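Sialidase B (Streptococcus pneumoniae serotype 4, PDB 4XJU) catalyses the release of terminal sialic acids from oligosaccharides, glycoproteins and glycolipids by cleaving their alpha-glycosidic linkages, as an exo-alpha-sialidase of glycosyl hydrolase family 33. Local coordinates at residues 204-209 against 223-228; 304-309 against 449-454; 502-507 against 514-519; 611-616 against 628-633. The protein carries 1 engineered substitution. All coordinates share one frame; numbering follows the deposited sequence.

Interaction 1: 204-209 against 223-228; sequences NYFRIP and IDARYG. With 19D ((1R,2R,3R,4R,5R,7R)-2-(acetylamino)-7-[(1R)-1,2-dihydroxyethyl]-4-fluoro-3-hydroxy-6,8-dioxabicyclo[3.2.1]octane-5-carboxylic acid), chain G.
Arg207 and Arg226 both start with CG anti to the carbonyl carbon, but Arg226 then runs straight to NE while Arg207 bends at chi2 (-149°) and again at chi3 (58°). Arg207 CB and CD lie over one face of the Arg226 guanidinium, with CD 3.7 Å from Arg226 NH1, and the two bends carry the Arg207 guanidinium on toward the bound bicyclic sialic acid derivative; the two planes are 50° apart. Arg207 holds a single carboxylate oxygen with two nitrogens, NH1 to ligand O1B at 3.0 Å and NH2 to the same oxygen, which lies at the edge of the guanidinium, while its NE makes a salt bridge with Glu631. Arg226 gives NH2 to the ligand hydroxyl O4 at 2.9 Å. Asp224 holds its rotation side-on, OD2 taking both NE (3.0 Å) and NH2 in the guanidinium plane. Ile208 wedges in beside this pair, its CG1 3.4 Å from Arg226 NH2. On the face carrying Phe206 and Ala225 the ring CE1 meets Ala225 CB, while Phe206 CB packs on Ile223 CD1 at 3.8 Å. Backbone bonds pair Arg207 with Asp224 in both directions. The two strands form an antiparallel hairpin: strand 205-213 is the outermost of its four-stranded sheet, strand 219-226 pairs antiparallel with strand 237-244 on its other edge, and side chains from strands 286-294 and 626-631 pack against the pair.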
# COMPACT_ATOMS: atom_id res chain seq x y z
N ASN A 204 -8.39 -0.37 7.30
CA ASN A 204 -7.54 0.62 7.95
C ASN A 204 -6.20 0.74 7.24
O ASN A 204 -5.44 1.67 7.51
CB ASN A 204 -7.34 0.28 9.44
CG ASN A 204 -6.97 1.50 10.28
OD1 ASN A 204 -7.26 2.64 9.92
ND2 ASN A 204 -6.35 1.25 11.44
N TYR A 205 -5.94 -0.19 6.31
CA TYR A 205 -4.64 -0.28 5.62
C TYR A 205 -4.79 -0.52 4.13
O TYR A 205 -5.78 -1.11 3.70
CB TYR A 205 -3.79 -1.41 6.24
CG TYR A 205 -3.78 -1.29 7.74
CD1 TYR A 205 -2.96 -0.37 8.36
CD2 TYR A 205 -4.64 -2.03 8.51
CE1 TYR A 205 -2.97 -0.21 9.74
CE2 TYR A 205 -4.66 -1.90 9.90
CZ TYR A 205 -3.82 -0.98 10.50
OH TYR A 205 -3.84 -0.82 11.86
N PHE A 206 -3.81 -0.06 3.36
CA PHE A 206 -3.82 -0.22 1.91
C PHE A 206 -2.42 -0.51 1.41
O PHE A 206 -1.45 0.00 1.96
CB PHE A 206 -4.35 1.06 1.24
CG PHE A 206 -5.75 1.41 1.65
CD1 PHE A 206 -6.84 0.83 1.03
CD2 PHE A 206 -5.97 2.31 2.69
CE1 PHE A 206 -8.13 1.13 1.44
CE2 PHE A 206 -7.25 2.62 3.10
CZ PHE A 206 -8.34 2.03 2.47
N ARG A 207 -2.33 -1.35 0.39
CA ARG A 207 -1.06 -1.63 -0.26
C ARG A 207 -1.32 -1.95 -1.72
O ARG A 207 -2.45 -2.19 -2.12
CB ARG A 207 -0.34 -2.83 0.41
CG ARG A 207 0.49 -2.50 1.69
CD ARG A 207 1.69 -3.45 1.83
NE ARG A 207 2.58 -3.38 0.67
CZ ARG A 207 3.56 -4.24 0.41
NH1 ARG A 207 3.82 -5.25 1.26
NH2 ARG A 207 4.30 -4.10 -0.68
N ILE A 208 -0.24 -1.95 -2.51
CA ILE A 208 -0.29 -2.38 -3.90
C ILE A 208 -1.17 -1.48 -4.80
O ILE A 208 -2.14 -1.94 -5.41
CB ILE A 208 -0.74 -3.86 -4.04
CG1 ILE A 208 -0.20 -4.73 -2.89
CG2 ILE A 208 -0.28 -4.43 -5.37
CD1 ILE A 208 1.34 -4.72 -2.75
N PRO A 209 -0.80 -0.19 -4.91
CA PRO A 209 -1.57 0.74 -5.74
C PRO A 209 -1.38 0.49 -7.23
O PRO A 209 -0.32 0.03 -7.66
CB PRO A 209 -0.95 2.10 -5.39
CG PRO A 209 0.48 1.78 -5.02
CD PRO A 209 0.38 0.44 -4.30
N ILE A 223 -6.40 -1.07 -5.72
CA ILE A 223 -5.57 -1.22 -4.53
C ILE A 223 -6.01 -2.44 -3.72
O ILE A 223 -7.15 -2.89 -3.82
CB ILE A 223 -5.67 0.05 -3.66
CG1 ILE A 223 -4.48 0.16 -2.71
CG2 ILE A 223 -7.01 0.07 -2.91
CD1 ILE A 223 -3.99 1.55 -2.51
N ASP A 224 -5.08 -2.97 -2.93
CA ASP A 224 -5.43 -3.95 -1.92
C ASP A 224 -6.00 -3.17 -0.75
O ASP A 224 -5.28 -2.37 -0.13
CB ASP A 224 -4.18 -4.66 -1.39
CG ASP A 224 -3.69 -5.79 -2.28
OD1 ASP A 224 -3.92 -5.80 -3.52
OD2 ASP A 224 -3.02 -6.68 -1.71
N ALA A 225 -7.27 -3.40 -0.42
CA ALA A 225 -7.79 -2.92 0.86
C ALA A 225 -7.50 -4.00 1.92
O ALA A 225 -8.15 -5.05 1.93
CB ALA A 225 -9.30 -2.64 0.77
N ARG A 226 -6.49 -3.76 2.76
CA ARG A 226 -6.00 -4.78 3.69
C ARG A 226 -6.54 -4.56 5.10
O ARG A 226 -6.26 -3.54 5.73
CB ARG A 226 -4.46 -4.83 3.68
CG ARG A 226 -3.87 -5.19 2.31
CD ARG A 226 -2.43 -5.69 2.39
NE ARG A 226 -1.96 -6.16 1.08
CZ ARG A 226 -0.75 -6.66 0.84
NH1 ARG A 226 0.14 -6.77 1.82
NH2 ARG A 226 -0.43 -7.05 -0.39
N TYR A 227 -7.30 -5.52 5.59
CA TYR A 227 -8.03 -5.32 6.83
C TYR A 227 -7.20 -5.72 8.04
O TYR A 227 -7.24 -5.04 9.07
CB TYR A 227 -9.39 -6.07 6.80
CG TYR A 227 -10.30 -5.48 5.76
CD1 TYR A 227 -10.19 -5.86 4.42
CD2 TYR A 227 -11.22 -4.50 6.09
CE1 TYR A 227 -10.98 -5.28 3.45
CE2 TYR A 227 -12.04 -3.93 5.12
CZ TYR A 227 -11.90 -4.32 3.80
OH TYR A 227 -12.69 -3.75 2.82
N GLY A 228 -6.48 -6.82 7.91
CA GLY A 228 -5.74 -7.38 9.04
C GLY A 228 -4.33 -6.85 9.10
O GLY A 228 -3.36 -7.61 9.00
C1 19D G . 6.30 -7.55 -0.90
O1A 19D G . 7.43 -7.87 -1.37
O1B 19D G . 6.10 -6.53 -0.22
C2 19D G . 5.16 -8.49 -1.20
C3 19D G . 3.77 -7.82 -1.34
C4 19D G . 2.87 -8.59 -2.38
O4 19D G . 1.50 -8.25 -2.13
C5 19D G . 3.09 -10.19 -2.21
N5 19D G . 2.26 -10.90 -3.17
C6 19D G . 4.61 -10.47 -2.20
O6 19D G . 5.39 -9.28 -2.38
C7 19D G . 5.01 -10.75 -0.75
O7 19D G . 5.15 -9.44 -0.14
C8 19D G . 6.23 -11.66 -0.52
O8 19D G . 7.45 -11.21 -1.13
C9 19D G . 5.96 -13.08 -1.02
O9 19D G . 6.07 -13.17 -2.44
C10 19D G . 1.77 -12.10 -2.84
O10 19D G . 2.00 -12.62 -1.75
C11 19D G . 0.92 -12.75 -3.87
F1 19D G . 3.34 -7.67 -0.33
O HOH W 1 -8.99 -2.73 8.97
O HOH W 2 -3.81 -4.28 -5.77

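Interaction 2: 304-309 against 449-454; sequences LADVMP and GTYLCP. With 19D ((1R,2R,3R,4R,5R,7R)-2-(acetylamino)-7-[(1R)-1,2-dihydroxyethyl]-4-fluoro-3-hydroxy-6,8-dioxabicyclo[3.2.1]octane-5-carboxylic acid), chain G.
Asp306 OD1 takes the backbone N-H of Leu452 at 3.0 Å, along a nearly straight bond (166°) that uses its syn lone pair. CG of Asp306 stands anti to the carbonyl carbon (chi1 -55°), which swings the carboxylate across to the other segment. The second oxygen, OD2, comes in the plane of the Tyr451 ring at its edge, 3.7 Å from Tyr451 CD1, with the carboxylate and ring steeply inclined to each other. Met308 CE meets the same ring edge at CE1. Further along, Leu304 and Leu452 cross at about a right angle, Leu304 CB lying 3.6 Å from Leu452 CD2. Asp306 OD2 and Tyr451 CD1 both touch the acetyl methyl of the bound ligand, C11, from the same side, with C11 3.4 Å from Asp306 OD2. Strands 301-308 and 451-459 lie in one mixed sheet but are not paired: strand 286-294 runs between them. The contact therefore bridges over that strand and forms part of the pocket that receives the acetyl methyl in this sialidase active site.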
# COMPACT_ATOMS: atom_id res chain seq x y z
N LEU A 304 -7.63 -7.90 -13.09
CA LEU A 304 -7.28 -9.22 -12.57
C LEU A 304 -6.67 -9.05 -11.18
O LEU A 304 -6.16 -7.98 -10.85
CB LEU A 304 -6.25 -9.92 -13.47
CG LEU A 304 -6.72 -10.65 -14.74
CD1 LEU A 304 -7.46 -9.74 -15.69
CD2 LEU A 304 -5.51 -11.21 -15.46
N ALA A 305 -6.71 -10.11 -10.38
CA ALA A 305 -6.02 -10.15 -9.09
C ALA A 305 -5.84 -11.60 -8.68
O ALA A 305 -6.56 -12.47 -9.18
CB ALA A 305 -6.82 -9.39 -8.04
N ASP A 306 -4.92 -11.88 -7.76
CA ASP A 306 -4.81 -13.23 -7.23
C ASP A 306 -5.98 -13.48 -6.30
O ASP A 306 -6.49 -12.55 -5.67
CB ASP A 306 -3.52 -13.44 -6.41
CG ASP A 306 -2.25 -13.10 -7.17
OD1 ASP A 306 -2.20 -13.16 -8.43
OD2 ASP A 306 -1.25 -12.76 -6.49
N VAL A 307 -6.39 -14.74 -6.21
CA VAL A 307 -7.43 -15.14 -5.27
C VAL A 307 -6.89 -16.20 -4.34
O VAL A 307 -6.33 -17.20 -4.79
CB VAL A 307 -8.64 -15.76 -5.97
CG1 VAL A 307 -9.84 -15.76 -5.03
CG2 VAL A 307 -8.95 -15.01 -7.24
N MET A 308 -7.09 -15.99 -3.05
CA MET A 308 -6.62 -16.92 -2.03
C MET A 308 -7.80 -17.47 -1.24
O MET A 308 -8.58 -16.70 -0.68
CB MET A 308 -5.68 -16.19 -1.07
CG MET A 308 -4.47 -15.58 -1.74
SD MET A 308 -3.27 -16.85 -2.20
CE MET A 308 -2.01 -15.79 -2.90
N PRO A 309 -7.92 -18.80 -1.17
CA PRO A 309 -8.97 -19.41 -0.34
C PRO A 309 -8.68 -19.16 1.14
O PRO A 309 -7.59 -18.70 1.49
CB PRO A 309 -8.87 -20.91 -0.66
CG PRO A 309 -8.07 -20.99 -1.94
CD PRO A 309 -7.14 -19.80 -1.90
N GLY A 449 -1.02 -21.74 -9.33
CA GLY A 449 -1.17 -20.61 -10.22
C GLY A 449 0.05 -19.72 -10.24
O GLY A 449 0.86 -19.72 -9.29
N THR A 450 0.21 -18.96 -11.32
CA THR A 450 1.24 -17.94 -11.36
C THR A 450 0.75 -16.77 -10.54
O THR A 450 -0.42 -16.71 -10.15
CB THR A 450 1.57 -17.50 -12.80
OG1 THR A 450 0.38 -16.99 -13.43
CG2 THR A 450 2.10 -18.67 -13.60
N TYR A 451 1.66 -15.84 -10.26
CA TYR A 451 1.31 -14.67 -9.47
C TYR A 451 1.21 -13.45 -10.37
O TYR A 451 2.13 -13.14 -11.13
CB TYR A 451 2.34 -14.45 -8.37
CG TYR A 451 2.27 -15.51 -7.31
CD1 TYR A 451 1.31 -15.45 -6.31
CD2 TYR A 451 3.16 -16.58 -7.31
CE1 TYR A 451 1.23 -16.43 -5.33
CE2 TYR A 451 3.09 -17.57 -6.33
CZ TYR A 451 2.11 -17.48 -5.34
OH TYR A 451 2.00 -18.44 -4.35
N LEU A 452 0.08 -12.76 -10.28
CA LEU A 452 -0.15 -11.60 -11.13
C LEU A 452 0.82 -10.48 -10.77
O LEU A 452 1.10 -10.23 -9.59
CB LEU A 452 -1.58 -11.10 -10.95
CG LEU A 452 -1.99 -10.01 -11.93
CD1 LEU A 452 -2.15 -10.60 -13.31
CD2 LEU A 452 -3.30 -9.40 -11.45
N CYS A 453 1.35 -9.82 -11.79
CA CYS A 453 2.20 -8.66 -11.57
C CYS A 453 1.31 -7.46 -11.37
O CYS A 453 0.55 -7.10 -12.26
CB CYS A 453 3.12 -8.43 -12.77
SG CYS A 453 4.26 -9.80 -13.05
N PRO A 454 1.38 -6.85 -10.19
CA PRO A 454 0.44 -5.76 -9.93
C PRO A 454 0.77 -4.51 -10.73
O PRO A 454 1.93 -4.24 -11.06
CB PRO A 454 0.61 -5.49 -8.43
CG PRO A 454 1.98 -6.04 -8.08
CD PRO A 454 2.18 -7.21 -9.01
C1 19D G . 6.30 -7.55 -0.90
O1A 19D G . 7.43 -7.87 -1.37
O1B 19D G . 6.10 -6.53 -0.22
C2 19D G . 5.16 -8.49 -1.20
C3 19D G . 3.77 -7.82 -1.34
C4 19D G . 2.87 -8.59 -2.38
O4 19D G . 1.50 -8.25 -2.13
C5 19D G . 3.09 -10.19 -2.21
N5 19D G . 2.26 -10.90 -3.17
C6 19D G . 4.61 -10.47 -2.20
O6 19D G . 5.39 -9.28 -2.38
C7 19D G . 5.01 -10.75 -0.75
O7 19D G . 5.15 -9.44 -0.14
C8 19D G . 6.23 -11.66 -0.52
O8 19D G . 7.45 -11.21 -1.13
C9 19D G . 5.96 -13.08 -1.02
O9 19D G . 6.07 -13.17 -2.44
C10 19D G . 1.77 -12.10 -2.84
O10 19D G . 2.00 -12.62 -1.75
C11 19D G . 0.92 -12.75 -3.87
F1 19D G . 3.34 -7.67 -0.33
O HOH W 3 0.81 -11.62 -7.34

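Interaction 3: 502-507 against 514-519; sequences AEAQMV and IRTFFR. With 19D ((1R,2R,3R,4R,5R,7R)-2-(acetylamino)-7-[(1R)-1,2-dihydroxyethyl]-4-fluoro-3-hydroxy-6,8-dioxabicyclo[3.2.1]octane-5-carboxylic acid), chain G.
Strands 504-507 and 514-518 run antiparallel, 153° apart and 4.5 Å between axes, as the two arms of a beta hairpin. Gln505 with Phe517 and Val507 with Arg515 are the hydrogen-bonded pairs, and Phe517 N to Gln505 O is 2.8 Å. Beyond the paired strands, Arg519 N still reaches Glu503 O at 2.9 Å, holding Arg519, a ligand-binding residue, beside Glu503, a predicted active-site residue. One face carries Ala504, Met506, Thr516 and Phe518; there Ala504 CB touches Thr516 CG2 at 3.5 Å and Phe518 CB close by. On the other, Val507 CG2 meets the edge of the Phe517 ring. Arg519 has CG anti to its N (chi1 174°) and then runs extended to NE, and Glu503 is extended beyond CG, which keeps the two side chains abreast. Arg519 NH1 forms a salt bridge with Glu503 OE2 at 2.8 Å, arriving from above the carboxylate plane, 48° out of it. The same NH1, together with NH2, grips ligand O1A at 3.2 Å in each case, at the guanidinium edge, while Tyr551 O accepts NE. One guanidinium thus ties the ligand carboxylate to Glu503, whose OE1 is left turned to Tyr615 OH, its hydrogen-bond partner.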
# COMPACT_ATOMS: atom_id res chain seq x y z
N ALA A 502 9.18 -11.85 -9.17
CA ALA A 502 9.57 -11.17 -10.40
C ALA A 502 8.43 -10.31 -10.93
O ALA A 502 7.91 -10.53 -12.04
CB ALA A 502 10.03 -12.18 -11.45
N GLU A 503 8.04 -9.32 -10.13
CA GLU A 503 6.98 -8.39 -10.51
C GLU A 503 7.43 -7.58 -11.72
O GLU A 503 8.48 -6.90 -11.69
CB GLU A 503 6.59 -7.51 -9.33
CG GLU A 503 5.97 -8.31 -8.17
CD GLU A 503 6.11 -7.61 -6.83
OE1 GLU A 503 5.28 -7.88 -5.92
OE2 GLU A 503 7.04 -6.78 -6.68
N ALA A 504 6.64 -7.66 -12.79
CA ALA A 504 7.05 -7.16 -14.09
C ALA A 504 6.02 -6.16 -14.61
O ALA A 504 4.81 -6.39 -14.46
CB ALA A 504 7.19 -8.32 -15.07
N GLN A 505 6.49 -5.07 -15.20
CA GLN A 505 5.59 -4.13 -15.89
C GLN A 505 6.12 -3.84 -17.29
O GLN A 505 7.34 -3.80 -17.50
CB GLN A 505 5.43 -2.84 -15.08
CG GLN A 505 4.57 -3.02 -13.82
CD GLN A 505 3.10 -3.19 -14.14
OE1 GLN A 505 2.35 -2.20 -14.19
NE2 GLN A 505 2.67 -4.44 -14.36
N MET A 506 5.20 -3.62 -18.22
CA MET A 506 5.54 -3.50 -19.63
C MET A 506 5.31 -2.12 -20.22
O MET A 506 4.39 -1.40 -19.81
CB MET A 506 4.71 -4.51 -20.43
CG MET A 506 4.81 -5.92 -19.90
SD MET A 506 3.59 -7.01 -20.64
CE MET A 506 2.17 -6.66 -19.61
N VAL A 507 6.14 -1.75 -21.20
CA VAL A 507 5.86 -0.59 -22.04
C VAL A 507 5.97 -0.99 -23.51
O VAL A 507 6.75 -1.87 -23.86
CB VAL A 507 6.81 0.60 -21.77
CG1 VAL A 507 6.72 1.01 -20.31
CG2 VAL A 507 8.26 0.23 -22.11
N ILE A 514 7.68 -4.66 -27.23
CA ILE A 514 7.38 -4.53 -25.80
C ILE A 514 8.64 -4.69 -24.96
O ILE A 514 9.35 -5.69 -25.10
CB ILE A 514 6.39 -5.63 -25.35
CG1 ILE A 514 5.09 -5.54 -26.15
CG2 ILE A 514 6.09 -5.54 -23.84
CD1 ILE A 514 4.28 -6.84 -26.10
N ARG A 515 8.94 -3.73 -24.09
CA ARG A 515 9.99 -3.95 -23.11
C ARG A 515 9.35 -4.13 -21.75
O ARG A 515 8.51 -3.34 -21.33
CB ARG A 515 11.02 -2.82 -23.06
CG ARG A 515 12.09 -3.08 -21.96
CD ARG A 515 13.41 -2.47 -22.32
NE ARG A 515 13.81 -2.97 -23.63
CZ ARG A 515 14.63 -2.34 -24.45
NH1 ARG A 515 15.17 -1.18 -24.08
NH2 ARG A 515 14.91 -2.86 -25.63
N THR A 516 9.76 -5.18 -21.07
CA THR A 516 9.26 -5.47 -19.73
C THR A 516 10.37 -5.19 -18.72
O THR A 516 11.49 -5.67 -18.86
CB THR A 516 8.86 -6.94 -19.62
OG1 THR A 516 7.91 -7.25 -20.65
CG2 THR A 516 8.24 -7.25 -18.25
N PHE A 517 10.04 -4.41 -17.69
CA PHE A 517 10.97 -4.15 -16.60
C PHE A 517 10.53 -4.94 -15.37
O PHE A 517 9.35 -4.96 -15.04
CB PHE A 517 10.98 -2.65 -16.29
CG PHE A 517 11.43 -1.80 -17.44
CD1 PHE A 517 12.78 -1.65 -17.70
CD2 PHE A 517 10.51 -1.18 -18.27
CE1 PHE A 517 13.21 -0.87 -18.77
CE2 PHE A 517 10.93 -0.40 -19.35
CZ PHE A 517 12.29 -0.24 -19.59
N PHE A 518 11.47 -5.61 -14.70
CA PHE A 518 11.06 -6.45 -13.58
C PHE A 518 12.00 -6.55 -12.39
O PHE A 518 13.22 -6.37 -12.51
CB PHE A 518 10.59 -7.85 -14.04
CG PHE A 518 11.65 -8.69 -14.71
CD1 PHE A 518 11.98 -8.49 -16.04
CD2 PHE A 518 12.27 -9.73 -14.02
CE1 PHE A 518 12.93 -9.28 -16.67
CE2 PHE A 518 13.23 -10.52 -14.64
CZ PHE A 518 13.56 -10.30 -15.96
N ARG A 519 11.38 -6.83 -11.25
CA ARG A 519 12.07 -7.04 -9.97
C ARG A 519 12.84 -8.35 -10.00
O ARG A 519 12.37 -9.34 -10.58
CB ARG A 519 11.01 -7.11 -8.86
CG ARG A 519 11.50 -7.46 -7.46
CD ARG A 519 10.33 -7.38 -6.49
NE ARG A 519 10.61 -7.96 -5.18
CZ ARG A 519 9.73 -7.96 -4.18
NH1 ARG A 519 8.53 -7.41 -4.36
NH2 ARG A 519 10.05 -8.52 -3.02
C1 19D G . 6.30 -7.55 -0.90
O1A 19D G . 7.43 -7.87 -1.37
O1B 19D G . 6.10 -6.53 -0.22
C2 19D G . 5.16 -8.49 -1.20
C3 19D G . 3.77 -7.82 -1.34
C4 19D G . 2.87 -8.59 -2.38
O4 19D G . 1.50 -8.25 -2.13
C5 19D G . 3.09 -10.19 -2.21
N5 19D G . 2.26 -10.90 -3.17
C6 19D G . 4.61 -10.47 -2.20
O6 19D G . 5.39 -9.28 -2.38
C7 19D G . 5.01 -10.75 -0.75
O7 19D G . 5.15 -9.44 -0.14
C8 19D G . 6.23 -11.66 -0.52
O8 19D G . 7.45 -11.21 -1.13
C9 19D G . 5.96 -13.08 -1.02
O9 19D G . 6.07 -13.17 -2.44
C10 19D G . 1.77 -12.10 -2.84
O10 19D G . 2.00 -12.62 -1.75
C11 19D G . 0.92 -12.75 -3.87
F1 19D G . 3.34 -7.67 -0.33

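Interaction 4: 611-616 against 628-633; sequences YGYAYS and VLFEKY. With 19D ((1R,2R,3R,4R,5R,7R)-2-(acetylamino)-7-[(1R)-1,2-dihydroxyethyl]-4-fluoro-3-hydroxy-6,8-dioxabicyclo[3.2.1]octane-5-carboxylic acid), chain G.
Tyr615, the probable nucleophile, reaches the ligand from the loop that leads into strand 616-620, whose first residue, Ser616, pairs antiparallel with Phe630 of strand 626-631 in one of the sheets of the sialidase beta-propeller. Its CB sits 3.4 Å from Glu631 OE1, and CG and CD1 continue beside the same oxygen; the two side chains lie side by side, pointing the same way, their ring and carboxylate planes 30° apart. CE1 and CZ then pass the ligand carboxylate carbon C1. At the tip, Tyr615 OH is 3.0 Å from ligand O6 and is hydrogen-bonded to Glu503. Glu631 holds the backbone of Tyr615 and Ala614 at three points: its OE1 receives Tyr615 N at 3.0 Å from well above the carboxylate plane, and its backbone N and O bind Tyr615 O and Ala614 N. OE2 forms a salt bridge with Arg207. Tyr613 has CG anti to its own N (chi1 -169°), putting CE2 over one face of the Phe630 ring, 3.3 Å from Phe630 CD2. These rings are near parallel but barely overlap. Lys632 centres an inverse gamma turn; its NZ makes a salt bridge with Asp607, and one water donates to Gly612 O and accepts from Lys632 NZ, at 2.8 Å each.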
# COMPACT_ATOMS: atom_id res chain seq x y z
N TYR A 611 13.79 8.71 3.16
CA TYR A 611 12.34 8.54 3.38
C TYR A 611 11.78 7.40 2.54
O TYR A 611 12.21 7.17 1.42
CB TYR A 611 11.56 9.84 3.12
CG TYR A 611 11.67 10.85 4.25
CD1 TYR A 611 12.64 10.72 5.23
CD2 TYR A 611 10.78 11.91 4.34
CE1 TYR A 611 12.74 11.63 6.27
CE2 TYR A 611 10.87 12.84 5.39
CZ TYR A 611 11.85 12.69 6.34
OH TYR A 611 11.95 13.59 7.38
N GLY A 612 10.79 6.71 3.11
CA GLY A 612 10.28 5.48 2.54
C GLY A 612 9.57 5.62 1.21
O GLY A 612 8.86 6.59 0.95
N TYR A 613 9.78 4.62 0.36
CA TYR A 613 9.14 4.56 -0.95
C TYR A 613 9.14 3.12 -1.40
O TYR A 613 10.20 2.52 -1.58
CB TYR A 613 9.92 5.42 -1.96
CG TYR A 613 9.19 5.64 -3.28
CD1 TYR A 613 9.33 4.76 -4.35
CD2 TYR A 613 8.40 6.77 -3.46
CE1 TYR A 613 8.67 4.99 -5.57
CE2 TYR A 613 7.73 7.00 -4.66
CZ TYR A 613 7.88 6.12 -5.71
OH TYR A 613 7.21 6.39 -6.89
N ALA A 614 7.96 2.54 -1.57
CA ALA A 614 7.90 1.11 -1.89
C ALA A 614 7.19 0.83 -3.21
O ALA A 614 7.64 1.28 -4.27
CB ALA A 614 7.29 0.32 -0.75
N TYR A 615 6.09 0.09 -3.16
CA TYR A 615 5.36 -0.16 -4.41
C TYR A 615 4.78 1.15 -4.93
O TYR A 615 4.48 2.06 -4.15
CB TYR A 615 4.23 -1.18 -4.22
CG TYR A 615 4.66 -2.63 -4.14
CD1 TYR A 615 5.76 -3.02 -3.38
CD2 TYR A 615 3.93 -3.62 -4.78
CE1 TYR A 615 6.13 -4.37 -3.29
CE2 TYR A 615 4.29 -4.96 -4.69
CZ TYR A 615 5.38 -5.33 -3.94
OH TYR A 615 5.71 -6.66 -3.87
N SER A 616 4.60 1.23 -6.24
CA SER A 616 4.14 2.48 -6.85
C SER A 616 3.37 2.21 -8.12
O SER A 616 3.44 1.12 -8.70
CB SER A 616 5.32 3.38 -7.17
OG SER A 616 6.20 2.76 -8.09
N VAL A 628 1.28 9.89 -9.65
CA VAL A 628 2.01 8.83 -8.96
C VAL A 628 1.28 8.47 -7.68
O VAL A 628 1.07 9.34 -6.83
CB VAL A 628 3.44 9.26 -8.57
CG1 VAL A 628 4.24 8.04 -8.10
CG2 VAL A 628 4.15 9.95 -9.76
N LEU A 629 0.88 7.21 -7.55
CA LEU A 629 0.27 6.70 -6.32
C LEU A 629 1.22 5.65 -5.78
O LEU A 629 1.51 4.66 -6.45
CB LEU A 629 -1.10 6.06 -6.62
CG LEU A 629 -1.94 5.48 -5.46
CD1 LEU A 629 -2.35 6.57 -4.48
CD2 LEU A 629 -3.18 4.77 -6.01
N PHE A 630 1.71 5.86 -4.57
CA PHE A 630 2.82 5.05 -4.07
C PHE A 630 2.75 4.82 -2.57
O PHE A 630 2.18 5.63 -1.84
CB PHE A 630 4.16 5.72 -4.43
CG PHE A 630 4.35 7.07 -3.80
CD1 PHE A 630 3.76 8.20 -4.36
CD2 PHE A 630 5.09 7.21 -2.64
CE1 PHE A 630 3.93 9.46 -3.77
CE2 PHE A 630 5.28 8.46 -2.06
CZ PHE A 630 4.70 9.58 -2.62
N GLU A 631 3.33 3.71 -2.13
CA GLU A 631 3.50 3.43 -0.71
C GLU A 631 4.63 4.29 -0.16
O GLU A 631 5.80 4.04 -0.46
CB GLU A 631 3.83 1.94 -0.51
CG GLU A 631 2.74 1.00 -1.01
CD GLU A 631 3.15 -0.46 -0.97
OE1 GLU A 631 4.36 -0.75 -0.84
OE2 GLU A 631 2.26 -1.34 -1.06
N LYS A 632 4.28 5.30 0.64
CA LYS A 632 5.30 6.18 1.22
C LYS A 632 5.79 5.65 2.57
O LYS A 632 5.67 6.31 3.61
CB LYS A 632 4.80 7.62 1.37
CG LYS A 632 5.96 8.62 1.57
CD LYS A 632 5.47 10.02 1.93
CE LYS A 632 6.65 10.95 2.16
NZ LYS A 632 7.40 11.21 0.89
N TYR A 633 6.39 4.47 2.54
CA TYR A 633 6.99 3.87 3.72
C TYR A 633 7.74 2.65 3.27
O TYR A 633 7.64 2.25 2.11
CB TYR A 633 5.91 3.51 4.75
CG TYR A 633 5.14 2.23 4.51
CD1 TYR A 633 4.28 2.10 3.42
CD2 TYR A 633 5.24 1.17 5.40
CE1 TYR A 633 3.56 0.91 3.22
CE2 TYR A 633 4.53 -0.00 5.22
CZ TYR A 633 3.69 -0.13 4.13
OH TYR A 633 2.99 -1.29 3.97
C1 19D G . 6.30 -7.55 -0.90
O1A 19D G . 7.43 -7.87 -1.37
O1B 19D G . 6.10 -6.53 -0.22
C2 19D G . 5.16 -8.49 -1.20
C3 19D G . 3.77 -7.82 -1.34
C4 19D G . 2.87 -8.59 -2.38
O4 19D G . 1.50 -8.25 -2.13
C5 19D G . 3.09 -10.19 -2.21
N5 19D G . 2.26 -10.90 -3.17
C6 19D G . 4.61 -10.47 -2.20
O6 19D G . 5.39 -9.28 -2.38
C7 19D G . 5.01 -10.75 -0.75
O7 19D G . 5.15 -9.44 -0.14
C8 19D G . 6.23 -11.66 -0.52
O8 19D G . 7.45 -11.21 -1.13
C9 19D G . 5.96 -13.08 -1.02
O9 19D G . 6.07 -13.17 -2.44
C10 19D G . 1.77 -12.10 -2.84
O10 19D G . 2.00 -12.62 -1.75
C11 19D G . 0.92 -12.75 -3.87
F1 19D G . 3.34 -7.67 -0.33
O HOH W 4 9.03 9.17 -0.04

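In the fold
All four contacts touch the same bound ligand, from different sides. Interactions 1 and 3 both hold its carboxylate, although their centres lie about 23 Å apart; Arg581 NH1 is also hydrogen-bonded to the ligand. Interaction 4 joins them: Glu631 OE2 bonds Arg207 NE at 2.7 Å, and Tyr615 OH lies 2.4 Å from Glu503 OE1, a probable hydrogen bond. Arg207 also makes a cation-pi contact with the Tyr615 ring. Interaction 2 lies at the acetyl end and packs against the rest through Pro454, whose CB is 3.4 Å from Ile208 CG2, and through Cys453 CB, 3.1 Å from Ala504 O. Asp289 OD2 and Asn314 ND2 are also hydrogen-bonded to the ligand.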